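Local structure of excinuclease ABC, subunit A. (Deinococcus radiodurans, 2VF7) at residues T604-F609 / L741-R746; R715-G720 / Q773-K778; G720-G725 / G733-R738. The protein binds and hydrolyses ATP and binds DNA as a zinc-containing UvrA-type ABC ATPase, probably in the recognition of damage during nucleotide excision repair. The protein carries 1 engineered substitution. All coordinates share one frame; numbering follows the deposited sequence.

Contact 1: residues T604-F609 / L741-R746; sequences TYTGLF and LATELR. Engineered in segment 741-746: Arg746 (natural residue Gln).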
ATOM      1  N   THR A 604     -24.345  -0.925 -26.393  1.00 60.03           N
ATOM      2  CA  THR A 604     -24.896  -2.219 -26.098  1.00 59.17           C
ATOM      3  C   THR A 604     -26.087  -2.104 -25.132  1.00 58.90           C
ATOM      4  O   THR A 604     -26.959  -2.959 -25.150  1.00 59.41           O
ATOM      5  CB  THR A 604     -23.756  -3.091 -25.588  1.00 59.19           C
ATOM      6  OG1 THR A 604     -24.004  -4.447 -25.935  1.00 60.53           O
ATOM      7  CG2 THR A 604     -23.484  -2.893 -24.077  1.00 57.29           C
ATOM      8  N   TYR A 605     -26.128  -1.023 -24.333  1.00 57.79           N
ATOM      9  CA  TYR A 605     -27.230  -0.745 -23.403  1.00 56.97           C
ATOM     10  C   TYR A 605     -28.492  -0.214 -24.122  1.00 56.90           C
ATOM     11  O   TYR A 605     -29.633  -0.446 -23.675  1.00 55.84           O
ATOM     12  CB  TYR A 605     -26.800   0.245 -22.286  1.00 55.86           C
ATOM     13  CG  TYR A 605     -27.820   0.329 -21.148  1.00 56.10           C
ATOM     14  CD1 TYR A 605     -27.749  -0.540 -20.048  1.00 55.32           C
ATOM     15  CD2 TYR A 605     -28.890   1.243 -21.191  1.00 54.79           C
ATOM     16  CE1 TYR A 605     -28.693  -0.478 -19.018  1.00 52.77           C
ATOM     17  CE2 TYR A 605     -29.837   1.291 -20.177  1.00 52.83           C
ATOM     18  CZ  TYR A 605     -29.730   0.427 -19.098  1.00 53.30           C
ATOM     19  OH  TYR A 605     -30.666   0.475 -18.084  1.00 55.78           O
ATOM     20  N   THR A 606     -28.271   0.533 -25.205  1.00 56.70           N
ATOM     21  CA  THR A 606     -29.357   1.061 -26.018  1.00 57.31           C
ATOM     22  C   THR A 606     -29.948  -0.041 -26.911  1.00 57.75           C
ATOM     23  O   THR A 606     -31.140  -0.034 -27.207  1.00 58.07           O
ATOM     24  CB  THR A 606     -28.912   2.243 -26.870  1.00 56.99           C
ATOM     25  OG1 THR A 606     -27.770   1.854 -27.632  1.00 58.25           O
ATOM     26  CG2 THR A 606     -28.543   3.422 -26.011  1.00 56.01           C
ATOM     27  N   GLY A 607     -29.108  -0.986 -27.310  1.00 57.98           N
ATOM     28  CA  GLY A 607     -29.531  -2.129 -28.099  1.00 58.28           C
ATOM     29  C   GLY A 607     -29.136  -1.935 -29.546  1.00 58.58           C
ATOM     30  O   GLY A 607     -29.401  -2.787 -30.388  1.00 59.36           O
ATOM     31  N   LEU A 608     -28.504  -0.804 -29.834  1.00 58.58           N
ATOM     32  CA  LEU A 608     -28.166  -0.439 -31.200  1.00 58.33           C
ATOM     33  C   LEU A 608     -26.995  -1.236 -31.781  1.00 58.91           C
ATOM     34  O   LEU A 608     -26.843  -1.306 -32.994  1.00 59.54           O
ATOM     35  CB  LEU A 608     -27.918   1.072 -31.301  1.00 58.52           C
ATOM     36  CG  LEU A 608     -26.680   1.756 -30.706  1.00 57.73           C
ATOM     37  CD1 LEU A 608     -25.417   1.551 -31.543  1.00 57.26           C
ATOM     38  CD2 LEU A 608     -26.959   3.232 -30.577  1.00 57.70           C
ATOM     39  N   PHE A 609     -26.181  -1.854 -30.931  1.00 58.99           N
ATOM     40  CA  PHE A 609     -24.989  -2.543 -31.418  1.00 59.15           C
ATOM     41  C   PHE A 609     -25.337  -3.796 -32.239  1.00 59.38           C
ATOM     42  O   PHE A 609     -24.557  -4.195 -33.101  1.00 59.61           O
ATOM     43  CB  PHE A 609     -24.021  -2.854 -30.269  1.00 59.08           C
ATOM     44  CG  PHE A 609     -22.613  -3.221 -30.718  1.00 59.40           C
ATOM     45  CD1 PHE A 609     -21.824  -2.315 -31.419  1.00 59.04           C
ATOM     46  CD2 PHE A 609     -22.083  -4.474 -30.431  1.00 59.61           C
ATOM     47  CE1 PHE A 609     -20.517  -2.660 -31.847  1.00 58.65           C
ATOM     48  CE2 PHE A 609     -20.801  -4.813 -30.846  1.00 60.98           C
ATOM     49  CZ  PHE A 609     -20.017  -3.891 -31.556  1.00 58.56           C
ATOM     50  N   LEU A 741     -32.638   6.937 -19.283  1.00 52.64           N
ATOM     51  CA  LEU A 741     -33.781   7.747 -19.679  1.00 52.48           C
ATOM     52  C   LEU A 741     -33.997   7.726 -21.183  1.00 52.64           C
ATOM     53  O   LEU A 741     -35.128   7.567 -21.628  1.00 53.05           O
ATOM     54  CB  LEU A 741     -33.595   9.188 -19.208  1.00 52.40           C
ATOM     55  CG  LEU A 741     -34.754  10.184 -19.276  1.00 52.69           C
ATOM     56  CD1 LEU A 741     -36.027   9.602 -18.664  1.00 52.55           C
ATOM     57  CD2 LEU A 741     -34.371  11.504 -18.585  1.00 52.54           C
ATOM     58  N   ALA A 742     -32.924   7.893 -21.956  1.00 52.54           N
ATOM     59  CA  ALA A 742     -33.016   7.955 -23.414  1.00 53.18           C
ATOM     60  C   ALA A 742     -33.465   6.623 -23.996  1.00 53.94           C
ATOM     61  O   ALA A 742     -34.220   6.581 -24.975  1.00 53.67           O
ATOM     62  CB  ALA A 742     -31.705   8.398 -24.025  1.00 52.43           C
ATOM     63  N   THR A 743     -33.009   5.540 -23.364  1.00 55.19           N
ATOM     64  CA  THR A 743     -33.428   4.183 -23.709  1.00 55.95           C
ATOM     65  C   THR A 743     -34.939   4.036 -23.538  1.00 56.72           C
ATOM     66  O   THR A 743     -35.585   3.321 -24.302  1.00 56.50           O
ATOM     67  CB  THR A 743     -32.676   3.126 -22.869  1.00 55.78           C
ATOM     68  OG1 THR A 743     -31.274   3.423 -22.876  1.00 56.98           O
ATOM     69  CG2 THR A 743     -32.872   1.733 -23.433  1.00 55.58           C
ATOM     70  N   GLU A 744     -35.493   4.734 -22.549  1.00 57.77           N
ATOM     71  CA  GLU A 744     -36.945   4.728 -22.287  1.00 58.79           C
ATOM     72  C   GLU A 744     -37.736   5.884 -22.915  1.00 59.38           C
ATOM     73  O   GLU A 744     -38.949   5.963 -22.734  1.00 59.63           O
ATOM     74  CB  GLU A 744     -37.210   4.715 -20.776  1.00 58.74           C
ATOM     75  CG  GLU A 744     -36.864   3.417 -20.092  1.00 59.37           C
ATOM     76  CD  GLU A 744     -37.633   2.258 -20.661  1.00 60.57           C
ATOM     77  OE1 GLU A 744     -38.838   2.424 -20.978  1.00 61.27           O
ATOM     78  OE2 GLU A 744     -37.033   1.176 -20.794  1.00 61.51           O
ATOM     79  N   LEU A 745     -37.066   6.775 -23.644  1.00 60.24           N
ATOM     80  CA  LEU A 745     -37.726   7.969 -24.184  1.00 61.19           C
ATOM     81  C   LEU A 745     -38.581   7.704 -25.431  1.00 62.08           C
ATOM     82  O   LEU A 745     -39.725   8.150 -25.499  1.00 62.11           O
ATOM     83  CB  LEU A 745     -36.709   9.074 -24.464  1.00 61.19           C
ATOM     84  CG  LEU A 745     -36.960  10.414 -23.766  1.00 61.76           C
ATOM     85  CD1 LEU A 745     -37.108  10.216 -22.262  1.00 60.91           C
ATOM     86  CD2 LEU A 745     -35.848  11.426 -24.060  1.00 60.97           C
ATOM     87  N   ARG A 746     -38.033   6.994 -26.416  1.00 63.10           N
ATOM     88  CA  ARG A 746     -38.802   6.658 -27.631  1.00 64.40           C
ATOM     89  C   ARG A 746     -39.736   5.435 -27.514  1.00 64.69           C
ATOM     90  O   ARG A 746     -40.650   5.276 -28.334  1.00 65.05           O
ATOM     91  CB  ARG A 746     -37.887   6.537 -28.866  1.00 64.31           C
ATOM     92  CG  ARG A 746     -37.829   7.810 -29.717  1.00 64.88           C
ATOM     93  CD  ARG A 746     -37.121   7.619 -31.065  1.00 64.84           C
ATOM     94  NE  ARG A 746     -37.764   6.613 -31.931  1.00 66.95           N
ATOM     95  CZ  ARG A 746     -38.932   6.763 -32.560  1.00 67.27           C
ATOM     96  NH1 ARG A 746     -39.645   7.879 -32.427  1.00 68.17           N
ATOM     97  NH2 ARG A 746     -39.401   5.780 -33.321  1.00 68.27           N
TER
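Thr743 stands in the last turn of helix 733-743, the helix that starts at the ABC signature sequence, and it meets Tyr605 and Thr606, on and just beyond helix 602-605. Here the two backbones come as near as 5.6 Å, from Thr606 CA to Thr743 CA. Small side chains suit so close an approach. The CB of Thr743 points at the other segment, and its OG1 lies at the edge of the Tyr605 ring, in the ring plane, 3.6 Å from Tyr605 CD2 and much the same from Tyr605 CE2. This is van der Waals contact of an oxygen with the C-H rim, not a hydrogen bond. Tyr605 reaches it because CG stands anti to the backbone N (chi1 -168°), which carries the ring across to the Thr743 side chain, the two meeting at about a right angle. The methyl of Thr743 rests near the Tyr605 carbonyl, with CG2 and O 3.9 Å apart, while Thr606 adds its own methyl, CG2 lying 4.2 Å from Thr743 OG1. Besides touching the ring edge, Thr743 OG1 bonds to Ile739 O in its own helix, and Thr606 OG1 bonds to Met602 O. Gly607, the first residue to leave helical angles, has a positive phi that calls for glycine. Around this small surface contact, Leu608 and Ala742 pack on helix 705-716, Leu741 and Leu745 lie against helix 766-781, and Glu744 forms a salt bridge with Arg585 at the start of strand 585-589.

Contact 2: residues R715-G720 / Q773-K778; sequences REVGLG and QRQLVK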
ATOM      1  N   ARG A 715     -28.851  12.193 -28.035  1.00 56.39           N
ATOM      2  CA  ARG A 715     -28.350  13.500 -28.435  1.00 57.00           C
ATOM      3  C   ARG A 715     -29.221  14.578 -27.836  1.00 57.00           C
ATOM      4  O   ARG A 715     -28.711  15.519 -27.228  1.00 57.46           O
ATOM      5  CB  ARG A 715     -28.278  13.602 -29.956  1.00 57.02           C
ATOM      6  CG  ARG A 715     -27.120  14.424 -30.458  1.00 58.07           C
ATOM      7  CD  ARG A 715     -26.993  14.351 -31.983  1.00 60.41           C
ATOM      8  NE  ARG A 715     -26.593  15.637 -32.553  1.00 61.68           N
ATOM      9  CZ  ARG A 715     -27.429  16.648 -32.786  1.00 63.57           C
ATOM     10  NH1 ARG A 715     -28.720  16.535 -32.502  1.00 64.78           N
ATOM     11  NH2 ARG A 715     -26.976  17.782 -33.305  1.00 64.42           N
ATOM     12  N   GLU A 716     -30.537  14.407 -27.984  1.00 57.26           N
ATOM     13  CA  GLU A 716     -31.558  15.263 -27.369  1.00 57.01           C
ATOM     14  C   GLU A 716     -31.392  15.460 -25.853  1.00 56.95           C
ATOM     15  O   GLU A 716     -31.795  16.492 -25.295  1.00 57.50           O
ATOM     16  CB  GLU A 716     -32.957  14.686 -27.640  1.00 56.79           C
ATOM     17  CG  GLU A 716     -33.563  15.079 -28.980  1.00 57.15           C
ATOM     18  CD  GLU A 716     -34.842  14.309 -29.315  0.80 57.64           C
ATOM     19  OE1 GLU A 716     -34.798  13.060 -29.413  0.80 57.34           O
ATOM     20  OE2 GLU A 716     -35.899  14.964 -29.500  0.80 60.30           O
ATOM     21  N   VAL A 717     -30.824  14.464 -25.188  1.00 56.49           N
ATOM     22  CA  VAL A 717     -30.796  14.430 -23.728  1.00 56.07           C
ATOM     23  C   VAL A 717     -29.450  14.994 -23.182  1.00 56.06           C
ATOM     24  O   VAL A 717     -29.254  15.142 -21.967  1.00 56.22           O
ATOM     25  CB  VAL A 717     -31.199  12.990 -23.220  1.00 55.72           C
ATOM     26  CG1 VAL A 717     -29.994  12.129 -22.828  1.00 54.57           C
ATOM     27  CG2 VAL A 717     -32.225  13.071 -22.122  1.00 56.42           C
ATOM     28  N   GLY A 718     -28.545  15.320 -24.113  1.00 55.87           N
ATOM     29  CA  GLY A 718     -27.334  16.092 -23.828  1.00 55.43           C
ATOM     30  C   GLY A 718     -26.004  15.355 -23.902  1.00 55.42           C
ATOM     31  O   GLY A 718     -24.973  15.924 -23.531  1.00 56.20           O
ATOM     32  N   LEU A 719     -26.013  14.119 -24.398  1.00 54.21           N
ATOM     33  CA  LEU A 719     -24.845  13.254 -24.338  1.00 53.61           C
ATOM     34  C   LEU A 719     -24.071  13.100 -25.662  1.00 53.33           C
ATOM     35  O   LEU A 719     -23.448  12.093 -25.885  1.00 53.17           O
ATOM     36  CB  LEU A 719     -25.236  11.865 -23.817  1.00 53.34           C
ATOM     37  CG  LEU A 719     -25.924  11.732 -22.454  1.00 53.84           C
ATOM     38  CD1 LEU A 719     -26.167  10.293 -22.181  1.00 53.84           C
ATOM     39  CD2 LEU A 719     -25.082  12.329 -21.351  1.00 54.14           C
ATOM     40  N   GLY A 720     -24.079  14.112 -26.508  1.00 53.13           N
ATOM     41  CA  GLY A 720     -23.440  14.015 -27.796  1.00 52.87           C
ATOM     42  C   GLY A 720     -21.939  13.815 -27.722  1.00 53.32           C
ATOM     43  O   GLY A 720     -21.329  13.368 -28.684  1.00 52.86           O
ATOM     44  N   GLN A 773     -35.315  19.307 -19.249  1.00 60.52           N
ATOM     45  CA  GLN A 773     -36.715  19.600 -18.943  1.00 59.94           C
ATOM     46  C   GLN A 773     -37.656  19.545 -20.170  1.00 58.98           C
ATOM     47  O   GLN A 773     -38.820  19.150 -20.042  1.00 59.00           O
ATOM     48  CB  GLN A 773     -36.806  20.957 -18.234  1.00 59.96           C
ATOM     49  CG  GLN A 773     -38.141  21.235 -17.551  1.00 62.33           C
ATOM     50  CD  GLN A 773     -38.206  20.752 -16.102  1.00 64.19           C
ATOM     51  OE1 GLN A 773     -39.006  19.873 -15.762  1.00 65.37           O
ATOM     52  NE2 GLN A 773     -37.389  21.349 -15.239  1.00 64.39           N
ATOM     53  N   ARG A 774     -37.155  19.937 -21.342  1.00 57.71           N
ATOM     54  CA  ARG A 774     -37.922  19.839 -22.589  1.00 56.88           C
ATOM     55  C   ARG A 774     -38.252  18.395 -22.948  1.00 56.35           C
ATOM     56  O   ARG A 774     -39.284  18.118 -23.563  1.00 56.44           O
ATOM     57  CB  ARG A 774     -37.158  20.455 -23.760  1.00 56.76           C
ATOM     58  CG  ARG A 774     -36.831  21.922 -23.605  1.00 57.87           C
ATOM     59  CD  ARG A 774     -36.510  22.559 -24.955  1.00 59.05           C
ATOM     60  NE  ARG A 774     -35.140  22.310 -25.414  1.00 59.69           N
ATOM     61  CZ  ARG A 774     -34.090  23.074 -25.112  1.00 60.44           C
ATOM     62  NH1 ARG A 774     -34.237  24.144 -24.330  1.00 60.09           N
ATOM     63  NH2 ARG A 774     -32.882  22.760 -25.584  1.00 60.27           N
ATOM     64  N   GLN A 775     -37.361  17.476 -22.593  1.00 55.71           N
ATOM     65  CA  GLN A 775     -37.587  16.068 -22.895  1.00 55.38           C
ATOM     66  C   GLN A 775     -38.595  15.469 -21.908  1.00 54.79           C
ATOM     67  O   GLN A 775     -39.387  14.596 -22.278  1.00 54.54           O
ATOM     68  CB  GLN A 775     -36.273  15.258 -22.925  1.00 55.62           C
ATOM     69  CG  GLN A 775     -35.023  15.980 -23.492  1.00 56.03           C
ATOM     70  CD  GLN A 775     -35.203  16.582 -24.887  1.00 57.75           C
ATOM     71  OE1 GLN A 775     -35.825  15.983 -25.781  1.00 57.33           O
ATOM     72  NE2 GLN A 775     -34.629  17.774 -25.083  1.00 57.74           N
ATOM     73  N   LEU A 776     -38.563  15.942 -20.662  1.00 53.94           N
ATOM     74  CA  LEU A 776     -39.543  15.532 -19.658  1.00 53.45           C
ATOM     75  C   LEU A 776     -40.928  16.037 -20.024  1.00 53.58           C
ATOM     76  O   LEU A 776     -41.911  15.354 -19.771  1.00 54.01           O
ATOM     77  CB  LEU A 776     -39.148  15.999 -18.245  1.00 52.93           C
ATOM     78  CG  LEU A 776     -37.896  15.384 -17.592  1.00 51.43           C
ATOM     79  CD1 LEU A 776     -37.719  15.837 -16.162  1.00 47.82           C
ATOM     80  CD2 LEU A 776     -37.879  13.858 -17.658  1.00 49.99           C
ATOM     81  N   VAL A 777     -40.999  17.227 -20.621  1.00 53.68           N
ATOM     82  CA  VAL A 777     -42.245  17.757 -21.191  1.00 54.27           C
ATOM     83  C   VAL A 777     -42.788  16.833 -22.293  1.00 54.64           C
ATOM     84  O   VAL A 777     -43.965  16.484 -22.289  1.00 54.18           O
ATOM     85  CB  VAL A 777     -42.055  19.192 -21.732  1.00 54.09           C
ATOM     86  CG1 VAL A 777     -43.240  19.633 -22.538  1.00 53.99           C
ATOM     87  CG2 VAL A 777     -41.835  20.166 -20.582  1.00 55.22           C
ATOM     88  N   LYS A 778     -41.915  16.427 -23.215  1.00 55.20           N
ATOM     89  CA  LYS A 778     -42.295  15.525 -24.303  1.00 55.91           C
ATOM     90  C   LYS A 778     -42.984  14.268 -23.810  1.00 55.91           C
ATOM     91  O   LYS A 778     -44.060  13.926 -24.286  1.00 56.16           O
ATOM     92  CB  LYS A 778     -41.088  15.158 -25.180  1.00 56.02           C
ATOM     93  CG  LYS A 778     -40.826  16.179 -26.268  1.00 57.41           C
ATOM     94  CD  LYS A 778     -39.977  15.632 -27.402  1.00 59.99           C
ATOM     95  CE  LYS A 778     -38.523  16.067 -27.280  1.00 60.83           C
ATOM     96  NZ  LYS A 778     -37.838  16.045 -28.619  1.00 62.37           N
TER
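Val717 and Gln775 mark the closest backbone approach, 7.0 Å between their CA atoms, where helix 705-716 ends in a Schellman motif at Gly718 beside the continuous helix 766-781; the positive phi of Gly718 suits glycine. Four side chains meet between them. Gln775 bends at chi2 (-54°), curling its amide toward the last turn of helix 705-716: OE1 lies 3.7 Å from Glu716 CB, and CG packs at 4.3 Å from Val717 CG2. Its amide plane is turned 64° from the Glu716 carboxylate. Although Gln775 NE2 comes to 3.1 Å of Glu716 O, the angle is too poor for a hydrogen bond; that N-H group serves Arg771 O in its own helix, and the Glu716 carbonyl is taken by Arg771 NH1. Further out, Glu716 extends beyond CG and Lys778 comes across it at about a right angle, joining NZ to OE2 in a salt bridge modelled at 2.4 Å, too short to be trusted; Glu716 was built in two conformers. The opposite charges probably help to hold the two helices together on the solvent side, where Lys778 is exposed. Asp712 lies close to the other Glu716 oxygen, OE1, so the lysine probably also relieves crowding of negative charge there.

Contact 3: residues G720-G725 / G733-R738; sequences GYLRLG and GGEAQR
Tyr721 holds CG between its backbone N and carbonyl carbon (chi1 62°), which swings the ring across to Glu735, whose chain runs extended from CG to meet it. The phenol OH donates to Glu735 OE2 at 2.7 Å, reaching the oxygen on its anti side and 24° out of the carboxylate plane, while OE2 itself lies in the plane of the ring at its edge. The other oxygen, OE1, accepts from Ser732 N, so both ends of this buried carboxylate are engaged. Leu722 covers one face of the Tyr721 ring: its CG sits 4.1 Å above the plane, off toward the rim, and its CD2 is 4.2 Å from Glu735 CD. Arg738 NE donates to Gly734 O (3.1 Å), helping to place the guanidinium in this conformer. Arg738 N bonds to the same oxygen from the opposite face of the carbonyl plane. Gly733, Gly734 and Glu735 belong to the ABC signature sequence. Tyr721 and Leu722 touch an ADP, and Arg738 packs on Ser45 in the P-loop of the other nucleotide-binding half. Residues 720-725 lie in the loop between helices 705-716 and 733-743, with backbone bonds to Val694, at the start of helix 694-700, and to Ala603 in helix 602-605.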
ATOM      1  N   GLY A 720     -24.079  14.112 -26.508  1.00 53.13           N
ATOM      2  CA  GLY A 720     -23.440  14.015 -27.796  1.00 52.87           C
ATOM      3  C   GLY A 720     -21.939  13.815 -27.722  1.00 53.32           C
ATOM      4  O   GLY A 720     -21.329  13.368 -28.684  1.00 52.86           O
ATOM      5  N   TYR A 721     -21.350  14.144 -26.574  1.00 53.45           N
ATOM      6  CA  TYR A 721     -19.899  14.100 -26.414  1.00 53.28           C
ATOM      7  C   TYR A 721     -19.394  12.698 -26.092  1.00 53.42           C
ATOM      8  O   TYR A 721     -18.205  12.421 -26.227  1.00 53.37           O
ATOM      9  CB  TYR A 721     -19.432  15.145 -25.367  1.00 53.57           C
ATOM     10  CG  TYR A 721     -19.962  14.935 -23.960  1.00 52.81           C
ATOM     11  CD1 TYR A 721     -19.222  14.235 -23.012  1.00 52.83           C
ATOM     12  CD2 TYR A 721     -21.206  15.432 -23.585  1.00 52.82           C
ATOM     13  CE1 TYR A 721     -19.703  14.039 -21.733  1.00 52.42           C
ATOM     14  CE2 TYR A 721     -21.701  15.228 -22.322  1.00 52.15           C
ATOM     15  CZ  TYR A 721     -20.949  14.537 -21.397  1.00 53.06           C
ATOM     16  OH  TYR A 721     -21.452  14.352 -20.129  1.00 53.48           O
ATOM     17  N   LEU A 722     -20.300  11.811 -25.680  1.00 53.36           N
ATOM     18  CA  LEU A 722     -19.914  10.468 -25.297  1.00 53.72           C
ATOM     19  C   LEU A 722     -19.626   9.586 -26.511  1.00 54.12           C
ATOM     20  O   LEU A 722     -20.198   9.814 -27.572  1.00 54.42           O
ATOM     21  CB  LEU A 722     -20.989   9.836 -24.405  1.00 53.54           C
ATOM     22  CG  LEU A 722     -21.203  10.477 -23.035  1.00 53.88           C
ATOM     23  CD1 LEU A 722     -22.254   9.731 -22.278  1.00 53.70           C
ATOM     24  CD2 LEU A 722     -19.909  10.476 -22.239  1.00 53.97           C
ATOM     25  N   ARG A 723     -18.764   8.576 -26.325  1.00 53.54           N
ATOM     26  CA  ARG A 723     -18.386   7.622 -27.358  1.00 53.62           C
ATOM     27  C   ARG A 723     -19.186   6.327 -27.237  1.00 54.32           C
ATOM     28  O   ARG A 723     -19.398   5.807 -26.141  1.00 54.93           O
ATOM     29  CB  ARG A 723     -16.880   7.309 -27.300  1.00 53.58           C
ATOM     30  CG  ARG A 723     -15.979   8.477 -27.673  1.00 52.80           C
ATOM     31  CD  ARG A 723     -14.499   8.082 -27.709  1.00 54.62           C
ATOM     32  NE  ARG A 723     -13.968   7.825 -26.370  1.00 60.49           N
ATOM     33  CZ  ARG A 723     -13.581   8.775 -25.500  1.00 62.40           C
ATOM     34  NH1 ARG A 723     -13.644  10.080 -25.820  1.00 59.47           N
ATOM     35  NH2 ARG A 723     -13.142   8.424 -24.293  1.00 59.17           N
ATOM     36  N   LEU A 724     -19.633   5.807 -28.375  1.00 54.28           N
ATOM     37  CA  LEU A 724     -20.480   4.614 -28.432  1.00 53.66           C
ATOM     38  C   LEU A 724     -19.991   3.459 -27.564  1.00 53.10           C
ATOM     39  O   LEU A 724     -20.774   2.845 -26.855  1.00 53.39           O
ATOM     40  CB  LEU A 724     -20.617   4.159 -29.893  1.00 53.96           C
ATOM     41  CG  LEU A 724     -21.858   4.698 -30.584  1.00 53.25           C
ATOM     42  CD1 LEU A 724     -22.002   6.170 -30.304  1.00 53.12           C
ATOM     43  CD2 LEU A 724     -21.790   4.399 -32.069  1.00 53.34           C
ATOM     44  N   GLY A 725     -18.693   3.190 -27.620  1.00 52.53           N
ATOM     45  CA  GLY A 725     -18.049   2.117 -26.862  1.00 52.64           C
ATOM     46  C   GLY A 725     -17.420   2.550 -25.538  1.00 52.81           C
ATOM     47  O   GLY A 725     -16.795   1.742 -24.854  1.00 53.33           O
ATOM     48  N   GLY A 733     -22.659   9.661 -12.407  1.00 50.83           N
ATOM     49  CA  GLY A 733     -24.005   9.204 -12.102  1.00 51.16           C
ATOM     50  C   GLY A 733     -25.057   9.775 -13.035  1.00 50.84           C
ATOM     51  O   GLY A 733     -25.955   9.046 -13.475  1.00 51.49           O
ATOM     52  N   GLY A 734     -24.926  11.068 -13.336  1.00 50.37           N
ATOM     53  CA  GLY A 734     -25.826  11.797 -14.215  1.00 50.17           C
ATOM     54  C   GLY A 734     -25.761  11.427 -15.691  1.00 50.78           C
ATOM     55  O   GLY A 734     -26.786  11.516 -16.389  1.00 50.94           O
ATOM     56  N   GLU A 735     -24.572  11.033 -16.163  1.00 50.23           N
ATOM     57  CA  GLU A 735     -24.377  10.485 -17.512  1.00 50.56           C
ATOM     58  C   GLU A 735     -25.087   9.160 -17.641  1.00 50.81           C
ATOM     59  O   GLU A 735     -25.752   8.933 -18.634  1.00 50.66           O
ATOM     60  CB  GLU A 735     -22.895  10.316 -17.851  1.00 49.84           C
ATOM     61  CG  GLU A 735     -22.237  11.620 -18.250  1.00 51.30           C
ATOM     62  CD  GLU A 735     -20.701  11.623 -18.234  1.00 51.06           C
ATOM     63  OE1 GLU A 735     -20.037  10.607 -17.947  1.00 50.09           O
ATOM     64  OE2 GLU A 735     -20.140  12.689 -18.536  1.00 54.74           O
ATOM     65  N   ALA A 736     -24.968   8.295 -16.629  1.00 51.33           N
ATOM     66  CA  ALA A 736     -25.675   6.998 -16.641  1.00 51.74           C
ATOM     67  C   ALA A 736     -27.188   7.111 -16.503  1.00 52.25           C
ATOM     68  O   ALA A 736     -27.932   6.328 -17.111  1.00 53.64           O
ATOM     69  CB  ALA A 736     -25.129   6.080 -15.580  1.00 52.00           C
ATOM     70  N   GLN A 737     -27.647   8.053 -15.685  1.00 52.25           N
ATOM     71  CA  GLN A 737     -29.084   8.302 -15.518  1.00 52.56           C
ATOM     72  C   GLN A 737     -29.745   8.705 -16.845  1.00 51.98           C
ATOM     73  O   GLN A 737     -30.800   8.182 -17.208  1.00 51.94           O
ATOM     74  CB  GLN A 737     -29.341   9.374 -14.445  1.00 51.87           C
ATOM     75  CG  GLN A 737     -30.837   9.585 -14.137  1.00 53.20           C
ATOM     76  CD  GLN A 737     -31.127  10.127 -12.728  1.00 53.88           C
ATOM     77  OE1 GLN A 737     -30.216  10.531 -11.992  1.00 54.44           O
ATOM     78  NE2 GLN A 737     -32.414  10.108 -12.343  1.00 54.97           N
ATOM     79  N   ARG A 738     -29.108   9.631 -17.557  1.00 51.90           N
ATOM     80  CA  ARG A 738     -29.599  10.132 -18.836  1.00 51.69           C
ATOM     81  C   ARG A 738     -29.556   9.098 -19.969  1.00 51.35           C
ATOM     82  O   ARG A 738     -30.340   9.187 -20.883  1.00 51.76           O
ATOM     83  CB  ARG A 738     -28.844  11.404 -19.236  1.00 51.52           C
ATOM     84  CG  ARG A 738     -29.170  12.632 -18.391  1.00 51.10           C
ATOM     85  CD  ARG A 738     -28.395  13.848 -18.858  1.00 52.19           C
ATOM     86  NE  ARG A 738     -27.025  13.903 -18.326  1.00 55.80           N
ATOM     87  CZ  ARG A 738     -26.029  14.629 -18.852  0.80 57.77           C
ATOM     88  NH1 ARG A 738     -26.220  15.363 -19.954  0.80 58.21           N
ATOM     89  NH2 ARG A 738     -24.830  14.633 -18.274  1.00 58.34           N
TER

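In the fold
Helix 733-743 is common ground: its start, at the signature sequence, forms contact 3, its end forms contact 1, and the helix that precedes it, 705-716, leans on 766-781 in contact 2. The centres of contacts 1 and 3 lie 11 Å apart, those of contacts 2 and 3 are separated by 13 Å, and those of contacts 1 and 2 by 14 Å. Contacts 2 and 3 share Gly720, and Leu719 CD2 packs 3.5 Å from Arg738 CZ; Leu745 CD2 packs 4.0 Å from Gln775 CB between contacts 1 and 2. Contact 3 alone touches ADP, about 4 Å from the Leu722 side chain, whereas the side chain of Val717 in contact 2 is about 14 Å from a bound ADP.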